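Local coordinates for protein thermostable monoacylglycerol lipase (Bacillus, PDB 4LHE) that hydrolyses monoacylglycerols, releasing a free fatty acid and glycerol, probably by the serine-nucleophile chemistry of alpha/beta hydrolases, at residues V7-G10 and A11-F14; S76-E79 and G80-W83; R37-A40 and E41-K45; P201-A204 and D205-F208; G82-K85 and Q86-T90. One frame throughout, in Å; residues are numbered along the deposited sequence.

Contact 1: V7-G10 and A11-F14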
loop_
_atom_site.group_PDB
_atom_site.type_symbol
_atom_site.label_atom_id
_atom_site.label_comp_id
_atom_site.label_asym_id
_atom_site.label_seq_id
_atom_site.Cartn_x
_atom_site.Cartn_y
_atom_site.Cartn_z
ATOM N N VAL A 7 -8.506 12.900 13.086
ATOM C CA VAL A 7 -8.491 12.362 11.719
ATOM C C VAL A 7 -9.056 13.355 10.703
ATOM O O VAL A 7 -10.137 13.897 10.902
ATOM C CB VAL A 7 -9.287 11.034 11.629
ATOM C CG1 VAL A 7 -9.304 10.501 10.206
ATOM C CG2 VAL A 7 -8.689 9.985 12.566
ATOM N N LEU A 8 -8.323 13.573 9.611
ATOM C CA LEU A 8 -8.758 14.470 8.536
ATOM C C LEU A 8 -10.037 13.947 7.930
ATOM O O LEU A 8 -10.250 12.730 7.865
ATOM C CB LEU A 8 -7.686 14.552 7.434
ATOM C CG LEU A 8 -6.731 15.753 7.402
ATOM C CD1 LEU A 8 -6.691 16.441 8.746
ATOM C CD2 LEU A 8 -5.324 15.343 6.978
ATOM N N SER A 9 -10.880 14.864 7.460
ATOM C CA SER A 9 -12.099 14.488 6.764
ATOM C C SER A 9 -11.712 13.794 5.447
ATOM O O SER A 9 -10.959 14.349 4.646
ATOM C CB SER A 9 -12.948 15.736 6.492
ATOM O OG SER A 9 -14.226 15.373 5.994
ATOM N N GLY A 10 -12.205 12.576 5.238
ATOM C CA GLY A 10 -11.901 11.824 4.032
ATOM C C GLY A 10 -10.881 10.727 4.285
ATOM O O GLY A 10 -10.660 9.844 3.442
ATOM N N ALA A 11 -10.266 10.785 5.463
ATOM C CA ALA A 11 -9.173 9.886 5.816
ATOM C C ALA A 11 -9.618 8.789 6.792
ATOM O O ALA A 11 -8.780 8.076 7.365
ATOM C CB ALA A 11 -8.027 10.688 6.409
ATOM N N GLU A 12 -10.931 8.647 6.976
ATOM C CA GLU A 12 -11.459 7.638 7.889
ATOM C C GLU A 12 -11.277 6.236 7.307
ATOM O O GLU A 12 -11.397 6.030 6.088
ATOM C CB GLU A 12 -12.951 7.884 8.165
ATOM C CG GLU A 12 -13.288 9.275 8.714
ATOM C CD GLU A 12 -13.434 10.322 7.614
ATOM O OE1 GLU A 12 -13.214 9.985 6.429
ATOM O OE2 GLU A 12 -13.769 11.486 7.937
ATOM N N PRO A 13 -10.989 5.256 8.174
ATOM C CA PRO A 13 -10.967 3.863 7.704
ATOM C C PRO A 13 -12.352 3.385 7.233
ATOM O O PRO A 13 -13.352 4.060 7.473
ATOM C CB PRO A 13 -10.508 3.085 8.944
ATOM C CG PRO A 13 -10.925 3.958 10.110
ATOM C CD PRO A 13 -10.715 5.366 9.622
ATOM N N PHE A 14 -12.395 2.233 6.565
ATOM C CA PHE A 14 -13.624 1.718 5.980
ATOM C C PHE A 14 -13.693 0.217 6.219
ATOM O O PHE A 14 -12.785 -0.524 5.830
ATOM C CB PHE A 14 -13.688 2.060 4.477
ATOM C CG PHE A 14 -14.807 1.367 3.734
ATOM C CD1 PHE A 14 -16.131 1.696 3.971
ATOM C CD2 PHE A 14 -14.528 0.396 2.788
ATOM C CE1 PHE A 14 -17.154 1.055 3.280
ATOM C CE2 PHE A 14 -15.548 -0.246 2.102
ATOM C CZ PHE A 14 -16.857 0.083 2.348
#
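Glu12 turns its carboxylate back onto the backbone N-H of Gly10, and both oxygens share that single donor. OE1 comes within 3.0 Å of Gly10 N and OE2 within 3.3 Å of the same nitrogen; each bond is weak, the one to OE2 being the straighter and the one to OE1 bent. A kink at chi2 of Glu12 (84°) folds the chain over far enough for this. Beside the carboxylate, Leu8 O accepts from Ala11 N at 3.1 Å. Apolar contacts fill in around this bond: Ala11 CB packs 4.0 Å from Leu8 CB, and Val7 CG1 reaches Ala11 CB at 4.0 Å as well. Gly10 has a positive phi (104°), at which any CB would press against the carbonyl oxygen of Ser9, so the backbone itself calls for glycine. An alanine in place of Glu12 would probably leave the Gly10 N-H without its carboxylate partner and the chain after the turn less firmly tied to it. In the second shell, Arg37 NH2 donates to both Gly10 O and Glu12 O, while Leu8 is joined to Gly59 through the backbone. Taken together, Leu8 to Ala11 form a type II beta turn with glycine at its third position, just ahead of edge strand 14-16 of the alpha/beta hydrolase sheet.

Contact 2: S76-E79 and G80-W83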
loop_
_atom_site.group_PDB
_atom_site.type_symbol
_atom_site.label_atom_id
_atom_site.label_comp_id
_atom_site.label_asym_id
_atom_site.label_seq_id
_atom_site.Cartn_x
_atom_site.Cartn_y
_atom_site.Cartn_z
ATOM N N SER A 76 -0.722 -1.726 12.518
ATOM C CA SER A 76 -2.012 -1.305 11.953
ATOM C C SER A 76 -2.504 -2.308 10.938
ATOM O O SER A 76 -3.683 -2.633 10.910
ATOM C CB SER A 76 -1.893 0.048 11.244
ATOM O OG SER A 76 -1.592 1.080 12.148
ATOM N N VAL A 77 -1.599 -2.769 10.078
ATOM C CA VAL A 77 -1.950 -3.749 9.052
ATOM C C VAL A 77 -2.229 -5.129 9.652
ATOM O O VAL A 77 -3.125 -5.853 9.192
ATOM C CB VAL A 77 -0.841 -3.858 8.008
ATOM C CG1 VAL A 77 -1.243 -4.827 6.925
ATOM C CG2 VAL A 77 -0.580 -2.493 7.406
ATOM N N GLU A 78 -1.469 -5.492 10.683
ATOM C CA GLU A 78 -1.669 -6.786 11.350
ATOM C C GLU A 78 -3.038 -6.884 11.996
ATOM O O GLU A 78 -3.677 -7.938 11.961
ATOM C CB GLU A 78 -0.603 -7.017 12.424
ATOM C CG GLU A 78 0.717 -7.543 11.892
ATOM C CD GLU A 78 0.667 -9.022 11.540
ATOM O OE1 GLU A 78 -0.414 -9.656 11.665
ATOM O OE2 GLU A 78 1.731 -9.552 11.145
ATOM N N GLU A 79 -3.459 -5.780 12.612
ATOM C CA GLU A 79 -4.769 -5.642 13.259
ATOM C C GLU A 79 -5.885 -5.672 12.217
ATOM O O GLU A 79 -6.984 -6.180 12.480
ATOM C CB GLU A 79 -4.799 -4.330 14.053
ATOM C CG GLU A 79 -6.177 -3.798 14.410
ATOM C CD GLU A 79 -6.115 -2.492 15.203
ATOM O OE1 GLU A 79 -6.509 -2.493 16.388
ATOM O OE2 GLU A 79 -5.686 -1.463 14.641
ATOM N N GLY A 80 -5.614 -5.140 11.027
ATOM C CA GLY A 80 -6.576 -5.259 9.939
ATOM C C GLY A 80 -6.687 -6.684 9.411
ATOM O O GLY A 80 -7.778 -7.172 9.107
ATOM N N TYR A 81 -5.549 -7.355 9.292
ATOM C CA TYR A 81 -5.541 -8.761 8.913
ATOM C C TYR A 81 -6.268 -9.609 9.958
ATOM O O TYR A 81 -7.033 -10.537 9.618
ATOM C CB TYR A 81 -4.096 -9.223 8.720
ATOM C CG TYR A 81 -3.926 -10.711 8.657
ATOM C CD1 TYR A 81 -4.052 -11.389 7.457
ATOM C CD2 TYR A 81 -3.607 -11.438 9.803
ATOM C CE1 TYR A 81 -3.882 -12.761 7.399
ATOM C CE2 TYR A 81 -3.434 -12.808 9.758
ATOM C CZ TYR A 81 -3.572 -13.461 8.559
ATOM O OH TYR A 81 -3.399 -14.820 8.529
ATOM N N GLY A 82 -6.066 -9.266 11.225
ATOM C CA GLY A 82 -6.712 -9.977 12.314
ATOM C C GLY A 82 -8.221 -9.801 12.316
ATOM O O GLY A 82 -8.978 -10.760 12.563
ATOM N N TRP A 83 -8.663 -8.576 12.043
ATOM C CA TRP A 83 -10.093 -8.286 11.905
ATOM C C TRP A 83 -10.703 -9.136 10.802
ATOM O O TRP A 83 -11.791 -9.700 10.968
ATOM C CB TRP A 83 -10.298 -6.800 11.613
ATOM C CG TRP A 83 -11.732 -6.373 11.547
ATOM C CD1 TRP A 83 -12.515 -5.973 12.585
ATOM C CD2 TRP A 83 -12.545 -6.298 10.373
ATOM N NE1 TRP A 83 -13.769 -5.658 12.132
ATOM C CE2 TRP A 83 -13.816 -5.846 10.775
ATOM C CE3 TRP A 83 -12.322 -6.571 9.013
ATOM C CZ2 TRP A 83 -14.869 -5.656 9.868
ATOM C CZ3 TRP A 83 -13.366 -6.386 8.114
ATOM C CH2 TRP A 83 -14.624 -5.925 8.550
#
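The carboxylate of Glu78 and the phenol ring of Tyr81 are set nearly perpendicular, their planes 88° apart, with the two side chains lying alongside each other and pointing the same way. Their meeting is light: OE1 of Glu78 stays 4.1 Å from CD2 of Tyr81. A stronger flat neighbour is the ring of His110, which stacks on Tyr81, and its NE2 is hydrogen-bonded to Glu78 OE1. Glu78 reaches this position because the bend at chi2 (-76°) turns its carboxylate toward the following turn, alongside the Tyr81 ring. Tyr81 CG, anti to N at chi1 166°, sets the ring against Leu106 and Leu24, with OH bonded to Asp112 OD2. The third flat group, the indole of Trp83, leaves the helix in another direction and meets Tyr15 edge-to-face; only its CB stays close to the preceding turn, 3.5 Å from Glu79 O.

Beneath these groups the backbone is regular alpha helix. The carbonyls of Ser76 to Glu79 accept from the N-H groups of Gly80 to Trp83, the bond from Gly82 N to Glu78 O being 2.8 Å long. Val77 faces inward, onto Leu24 and Val26 of strand 21-26 and onto helix 98-109. Chemically, Glu78 and Tyr81, side by side, share His110 as a neighbour, one bonding its NE2 and the other stacking on its ring: the acid of Glu78 would be expected to favour a proton on NE2 of His110, and the bond to Asp112 limits rotation of the Tyr81 hydroxyl end.

Contact 3: R37-A40 and E41-K45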
loop_
_atom_site.group_PDB
_atom_site.type_symbol
_atom_site.label_atom_id
_atom_site.label_comp_id
_atom_site.label_asym_id
_atom_site.label_seq_id
_atom_site.Cartn_x
_atom_site.Cartn_y
_atom_site.Cartn_z
ATOM N N ARG A 37 -9.989 3.952 -1.101
ATOM C CA ARG A 37 -11.443 3.829 -0.955
ATOM C C ARG A 37 -12.234 3.431 -2.219
ATOM O O ARG A 37 -13.231 2.705 -2.115
ATOM C CB ARG A 37 -12.034 5.117 -0.342
ATOM C CG ARG A 37 -13.540 5.019 -0.045
ATOM C CD ARG A 37 -14.090 6.278 0.627
ATOM N NE ARG A 37 -13.141 6.802 1.597
ATOM C CZ ARG A 37 -13.119 6.495 2.890
ATOM N NH1 ARG A 37 -14.028 5.672 3.395
ATOM N NH2 ARG A 37 -12.173 7.025 3.677
ATOM N N PRO A 38 -11.824 3.909 -3.409
ATOM C CA PRO A 38 -12.671 3.473 -4.530
ATOM C C PRO A 38 -12.542 1.983 -4.802
ATOM O O PRO A 38 -13.518 1.353 -5.212
ATOM C CB PRO A 38 -12.132 4.273 -5.716
ATOM C CG PRO A 38 -11.617 5.521 -5.100
ATOM C CD PRO A 38 -11.016 5.086 -3.761
ATOM N N LEU A 39 -11.356 1.425 -4.584
ATOM C CA LEU A 39 -11.186 -0.020 -4.664
ATOM C C LEU A 39 -12.026 -0.724 -3.600
ATOM O O LEU A 39 -12.780 -1.654 -3.908
ATOM C CB LEU A 39 -9.697 -0.407 -4.500
ATOM C CG LEU A 39 -8.803 -0.338 -5.733
ATOM C CD1 LEU A 39 -8.763 1.044 -6.315
ATOM C CD2 LEU A 39 -7.377 -0.790 -5.378
ATOM N N ALA A 40 -11.888 -0.285 -2.348
ATOM C CA ALA A 40 -12.587 -0.920 -1.232
ATOM C C ALA A 40 -14.104 -0.953 -1.459
ATOM O O ALA A 40 -14.759 -1.992 -1.238
ATOM C CB ALA A 40 -12.264 -0.189 0.049
ATOM N N GLU A 41 -14.654 0.173 -1.907
ATOM C CA GLU A 41 -16.082 0.269 -2.189
ATOM C C GLU A 41 -16.537 -0.650 -3.320
ATOM O O GLU A 41 -17.549 -1.347 -3.179
ATOM C CB GLU A 41 -16.516 1.730 -2.417
ATOM C CG GLU A 41 -16.421 2.588 -1.136
ATOM C CD GLU A 41 -16.811 4.049 -1.347
ATOM O OE1 GLU A 41 -17.292 4.397 -2.447
ATOM O OE2 GLU A 41 -16.654 4.858 -0.399
ATOM N N ALA A 42 -15.794 -0.669 -4.428
ATOM C CA ALA A 42 -16.046 -1.632 -5.511
ATOM C C ALA A 42 -15.957 -3.115 -5.103
ATOM O O ALA A 42 -16.756 -3.931 -5.585
ATOM C CB ALA A 42 -15.144 -1.358 -6.698
ATOM N N TYR A 43 -15.009 -3.479 -4.234
ATOM C CA TYR A 43 -14.898 -4.886 -3.810
ATOM C C TYR A 43 -16.032 -5.275 -2.845
ATOM O O TYR A 43 -16.535 -6.403 -2.878
ATOM C CB TYR A 43 -13.518 -5.199 -3.199
ATOM C CG TYR A 43 -12.327 -4.849 -4.091
ATOM C CD1 TYR A 43 -12.452 -4.778 -5.474
ATOM C CD2 TYR A 43 -11.087 -4.571 -3.533
ATOM C CE1 TYR A 43 -11.358 -4.447 -6.281
ATOM C CE2 TYR A 43 -10.003 -4.244 -4.323
ATOM C CZ TYR A 43 -10.144 -4.177 -5.693
ATOM O OH TYR A 43 -9.045 -3.835 -6.467
ATOM N N ALA A 44 -16.417 -4.333 -1.994
ATOM C CA ALA A 44 -17.541 -4.523 -1.083
ATOM C C ALA A 44 -18.838 -4.732 -1.875
ATOM O O ALA A 44 -19.641 -5.614 -1.561
ATOM C CB ALA A 44 -17.657 -3.330 -0.154
ATOM N N LYS A 45 -19.034 -3.926 -2.914
ATOM C CA LYS A 45 -20.207 -4.085 -3.777
ATOM C C LYS A 45 -20.202 -5.432 -4.530
ATOM O O LYS A 45 -21.257 -6.005 -4.823
ATOM C CB LYS A 45 -20.346 -2.896 -4.741
ATOM C CG LYS A 45 -21.457 -3.063 -5.792
ATOM C CD LYS A 45 -22.857 -3.196 -5.151
ATOM C CE LYS A 45 -23.707 -4.316 -5.778
ATOM N NZ LYS A 45 -24.040 -4.071 -7.216
#
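Arg37 to Ala40 offer their carbonyls to the N-H groups four residues on, Glu41 to Ala44, in four alpha-helical bonds, Tyr43 N to Leu39 O measuring 2.9 Å. That same oxygen also lies under one face of the Tyr43 ring, 3.2 Å from CG and displaced toward the rim. With chi1 at -55° the ring folds back along the helix beside Leu39, whose CB is 3.9 Å from Tyr43 CE2 and whose CG is 3.6 Å from Tyr43 OH. Farther round, Glu41 OE2 sits against the aliphatic part of Arg37, 3.1 Å from CD, at the edge of the guanidinium group. Arg37 NE is 4.5 Å from that oxygen, too far for a salt bridge, and NH2 is instead held by Glu12 O and Gly10 O. Replacing Tyr43 by alanine would probably open a gap beside Leu39 and deprive Phe245 of helix 234-247 of its edge-to-face partner. The chemistry is thus divided: apolar contact on the side where this crossover helix of a beta-alpha-beta unit faces its strands 21-26 and 49-52, and on the other a charge attraction between Arg37 and Glu41 that is likely to be modest.

Contact 4: P201-A204 and D205-F208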
loop_
_atom_site.group_PDB
_atom_site.type_symbol
_atom_site.label_atom_id
_atom_site.label_comp_id
_atom_site.label_asym_id
_atom_site.label_seq_id
_atom_site.Cartn_x
_atom_site.Cartn_y
_atom_site.Cartn_z
ATOM N N PRO A 201 9.783 1.592 -11.846
ATOM C CA PRO A 201 8.991 0.436 -12.290
ATOM C C PRO A 201 9.748 -0.886 -12.163
ATOM O O PRO A 201 9.121 -1.950 -12.109
ATOM C CB PRO A 201 8.709 0.749 -13.764
ATOM C CG PRO A 201 8.818 2.235 -13.870
ATOM C CD PRO A 201 9.887 2.622 -12.894
ATOM N N GLY A 202 11.077 -0.816 -12.106
ATOM C CA GLY A 202 11.895 -2.003 -11.968
ATOM C C GLY A 202 11.625 -2.760 -10.675
ATOM O O GLY A 202 12.011 -3.924 -10.558
ATOM N N ASN A 203 10.981 -2.106 -9.704
ATOM C CA ASN A 203 10.627 -2.763 -8.442
ATOM C C ASN A 203 9.698 -3.951 -8.714
ATOM O O ASN A 203 9.747 -4.967 -8.022
ATOM C CB ASN A 203 10.000 -1.762 -7.446
ATOM C CG ASN A 203 11.039 -1.074 -6.551
ATOM O OD1 ASN A 203 10.946 -1.110 -5.321
ATOM N ND2 ASN A 203 12.028 -0.438 -7.172
ATOM N N ALA A 204 8.878 -3.824 -9.749
ATOM C CA ALA A 204 7.992 -4.899 -10.175
ATOM C C ALA A 204 8.783 -6.171 -10.473
ATOM O O ALA A 204 8.414 -7.272 -10.038
ATOM C CB ALA A 204 7.215 -4.467 -11.394
ATOM N N ASP A 205 9.875 -6.008 -11.212
ATOM C CA ASP A 205 10.729 -7.134 -11.592
ATOM C C ASP A 205 11.424 -7.779 -10.396
ATOM O O ASP A 205 11.521 -9.003 -10.317
ATOM C CB ASP A 205 11.744 -6.683 -12.644
ATOM C CG ASP A 205 11.078 -6.227 -13.920
ATOM O OD1 ASP A 205 10.227 -6.975 -14.427
ATOM O OD2 ASP A 205 11.388 -5.119 -14.417
ATOM N N ILE A 206 11.883 -6.957 -9.456
ATOM C CA ILE A 206 12.515 -7.449 -8.230
ATOM C C ILE A 206 11.536 -8.244 -7.369
ATOM O O ILE A 206 11.889 -9.281 -6.786
ATOM C CB ILE A 206 13.083 -6.275 -7.403
ATOM C CG1 ILE A 206 14.135 -5.521 -8.232
ATOM C CG2 ILE A 206 13.650 -6.768 -6.082
ATOM C CD1 ILE A 206 14.368 -4.061 -7.807
ATOM N N ILE A 207 10.304 -7.745 -7.282
ATOM C CA ILE A 207 9.249 -8.460 -6.578
ATOM C C ILE A 207 8.985 -9.776 -7.312
ATOM O O ILE A 207 8.996 -10.850 -6.703
ATOM C CB ILE A 207 7.964 -7.591 -6.489
ATOM C CG1 ILE A 207 8.208 -6.401 -5.554
ATOM C CG2 ILE A 207 6.770 -8.429 -6.017
ATOM C CD1 ILE A 207 7.143 -5.309 -5.626
ATOM N N PHE A 208 8.799 -9.682 -8.626
ATOM C CA PHE A 208 8.490 -10.846 -9.453
ATOM C C PHE A 208 9.569 -11.942 -9.351
ATOM O O PHE A 208 9.254 -13.138 -9.269
ATOM C CB PHE A 208 8.268 -10.408 -10.908
ATOM C CG PHE A 208 7.881 -11.530 -11.839
ATOM C CD1 PHE A 208 6.543 -11.796 -12.116
ATOM C CD2 PHE A 208 8.856 -12.302 -12.460
ATOM C CE1 PHE A 208 6.188 -12.818 -12.983
ATOM C CE2 PHE A 208 8.508 -13.328 -13.326
ATOM C CZ PHE A 208 7.177 -13.587 -13.589
#
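Ile207 presses on the preceding turn of the helix, its CG1 just 3.2 Å from Asn203 O, the carbonyl that also accepts the Ile207 N-H at 2.9 Å. This is the close-packed side. CG1 lies beside the backbone N (chi1 -69°), which lays the branch against that carbonyl, and CD1 follows at 3.6 Å from the same oxygen. Ile207 and Ala204 both rest on Ile190 of strand 188-193, while Phe208, bonded through N to Ala204 O at 2.8 Å, packs on Ile218 of strand 216-221, strands that helix 202-210 joins in a beta-alpha-beta unit. Across the helix, the exposed Asp205 makes looser contact: its OD2 comes no nearer to Gly202 than 4.0 Å, at CA. Between the two sides, Gly202 O accepts from Ile206 N at 3.2 Å, and more weakly from Asp205 N; CD1 of Ile206 lies 3.6 Å from this oxygen. The CB of Asn203 leads away from the following turn, and OD1 accepts from the backbone N-H groups of Val123 and Asp124. The chemistry implies a helix fixed to the sheet by hydrocarbon and to the loop at Val123 by an amide oxygen that accepts two hydrogen bonds, with its carboxylate left on the solvent side.

Contact 5: G82-K85 and Q86-T90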
loop_
_atom_site.group_PDB
_atom_site.type_symbol
_atom_site.label_atom_id
_atom_site.label_comp_id
_atom_site.label_asym_id
_atom_site.label_seq_id
_atom_site.Cartn_x
_atom_site.Cartn_y
_atom_site.Cartn_z
ATOM N N GLY A 82 -6.066 -9.266 11.225
ATOM C CA GLY A 82 -6.712 -9.977 12.314
ATOM C C GLY A 82 -8.221 -9.801 12.316
ATOM O O GLY A 82 -8.978 -10.760 12.563
ATOM N N TRP A 83 -8.663 -8.576 12.043
ATOM C CA TRP A 83 -10.093 -8.286 11.905
ATOM C C TRP A 83 -10.703 -9.136 10.802
ATOM O O TRP A 83 -11.791 -9.700 10.968
ATOM C CB TRP A 83 -10.298 -6.800 11.613
ATOM C CG TRP A 83 -11.732 -6.373 11.547
ATOM C CD1 TRP A 83 -12.515 -5.973 12.585
ATOM C CD2 TRP A 83 -12.545 -6.298 10.373
ATOM N NE1 TRP A 83 -13.769 -5.658 12.132
ATOM C CE2 TRP A 83 -13.816 -5.846 10.775
ATOM C CE3 TRP A 83 -12.322 -6.571 9.013
ATOM C CZ2 TRP A 83 -14.869 -5.656 9.868
ATOM C CZ3 TRP A 83 -13.366 -6.386 8.114
ATOM C CH2 TRP A 83 -14.624 -5.925 8.550
ATOM N N LEU A 84 -10.007 -9.235 9.674
ATOM C CA LEU A 84 -10.481 -10.041 8.546
ATOM C C LEU A 84 -10.482 -11.532 8.881
ATOM O O LEU A 84 -11.441 -12.255 8.564
ATOM C CB LEU A 84 -9.585 -9.834 7.324
ATOM C CG LEU A 84 -9.899 -8.681 6.373
ATOM C CD1 LEU A 84 -9.029 -8.810 5.108
ATOM C CD2 LEU A 84 -11.353 -8.676 6.017
ATOM N N LYS A 85 -9.410 -11.994 9.524
ATOM C CA LYS A 85 -9.279 -13.424 9.823
ATOM C C LYS A 85 -10.391 -13.932 10.749
ATOM O O LYS A 85 -10.785 -15.106 10.680
ATOM C CB LYS A 85 -7.905 -13.718 10.409
ATOM C CG LYS A 85 -7.266 -14.952 9.821
ATOM C CD LYS A 85 -6.045 -15.362 10.638
ATOM C CE LYS A 85 -5.412 -16.626 10.078
ATOM N NZ LYS A 85 -4.391 -17.180 11.015
ATOM N N GLN A 86 -10.924 -13.047 11.588
ATOM C CA GLN A 86 -12.063 -13.411 12.435
ATOM C C GLN A 86 -13.312 -13.657 11.608
ATOM O O GLN A 86 -14.186 -14.418 12.010
ATOM C CB GLN A 86 -12.364 -12.306 13.456
ATOM C CG GLN A 86 -11.357 -12.178 14.596
ATOM C CD GLN A 86 -11.663 -11.001 15.515
ATOM O OE1 GLN A 86 -11.585 -9.830 15.108
ATOM N NE2 GLN A 86 -12.016 -11.305 16.760
ATOM N N ARG A 87 -13.391 -13.019 10.448
ATOM C CA ARG A 87 -14.651 -12.915 9.719
ATOM C C ARG A 87 -14.660 -13.661 8.391
ATOM O O ARG A 87 -15.721 -13.893 7.812
ATOM C CB ARG A 87 -14.990 -11.433 9.489
ATOM C CG ARG A 87 -15.199 -10.670 10.801
ATOM C CD ARG A 87 -15.281 -9.161 10.626
ATOM N NE ARG A 87 -15.728 -8.534 11.875
ATOM C CZ ARG A 87 -14.993 -8.475 12.985
ATOM N NH1 ARG A 87 -13.759 -8.971 13.009
ATOM N NH2 ARG A 87 -15.482 -7.896 14.070
ATOM N N CYS A 88 -13.481 -14.056 7.920
ATOM C CA CYS A 88 -13.350 -14.607 6.573
ATOM C C CYS A 88 -12.482 -15.840 6.589
ATOM O O CYS A 88 -11.611 -15.972 7.442
ATOM C CB CYS A 88 -12.709 -13.575 5.647
ATOM S SG CYS A 88 -13.645 -12.034 5.504
ATOM N N GLN A 89 -12.708 -16.742 5.641
ATOM C CA GLN A 89 -11.863 -17.925 5.564
ATOM C C GLN A 89 -10.925 -17.875 4.374
ATOM O O GLN A 89 -10.126 -18.788 4.167
ATOM C CB GLN A 89 -12.700 -19.206 5.560
ATOM C CG GLN A 89 -13.959 -19.109 4.774
ATOM C CD GLN A 89 -15.167 -19.267 5.666
ATOM O OE1 GLN A 89 -15.111 -18.976 6.866
ATOM N NE2 GLN A 89 -16.272 -19.741 5.089
ATOM N N THR A 90 -11.013 -16.792 3.607
ATOM C CA THR A 90 -10.094 -16.539 2.506
ATOM C C THR A 90 -9.684 -15.070 2.604
ATOM O O THR A 90 -10.532 -14.187 2.809
ATOM C CB THR A 90 -10.790 -16.791 1.153
ATOM O OG1 THR A 90 -11.398 -18.093 1.158
ATOM C CG2 THR A 90 -9.802 -16.696 -0.007
#
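Trp83 CG is anti to the backbone N (chi1 -176°) and Arg87 CG anti to its own carbonyl carbon (chi1 -63°), settings that bring the indole and the arginine chain, extended as far as NE, across one another at about a right angle. The guanidinium then lies flat on the indole, planes 11° apart. Its CZ is 3.6 Å from the centroid of the five-membered ring, a cation-pi contact, with Trp83 NE1 beneath the middle of the group. CD of Arg87 sits over the same face, 3.7 Å from the six-membered ring centroid in a CH-pi contact. At the guanidinium edge NH1 donates in plane to Trp83 O at 2.9 Å and to Gln86 OE1 at 3.1 Å, while NE forms a salt bridge with Glu17. Rotation of the group is thus fixed by stacking and by three polar partners. Here the helix is ending: Leu84 O takes Arg87 N at 2.8 Å and Cys88 N only weakly. Leu84 CD2 also meets Cys88 SG at 4.1 Å. Beyond the turn, the chain enters strand 90-96; Trp83, Leu84 and Cys88 all rest on Thr49 of strand 49-52, and Leu84 reaches Leu24 of strand 21-26 and Ile91 of strand 90-96.

Contacts 2 and 5 are successive parts of helix 70-87, sharing Gly82 and Trp83, with centres about 9 Å apart. Contact 3 touches contact 1: besides the arginine tie, Phe14 CD2 packs 3.6 Å from Ala40 CB, joining the chain after the turn to helix 37-45. Contacts 2 and 3 keep their nearest atoms about 10 Å apart. Contact 4 is remote, its centre about 31 Å from that of contact 1. The likely active site is a Ser97, His226 and Asp196 triad, inferred from pattern and fold. Val77 (contact 2) and Leu39 (contact 3) lie near the likely nucleophile elbow, and Pro201 (contact 4) near the putative triad, all without touching.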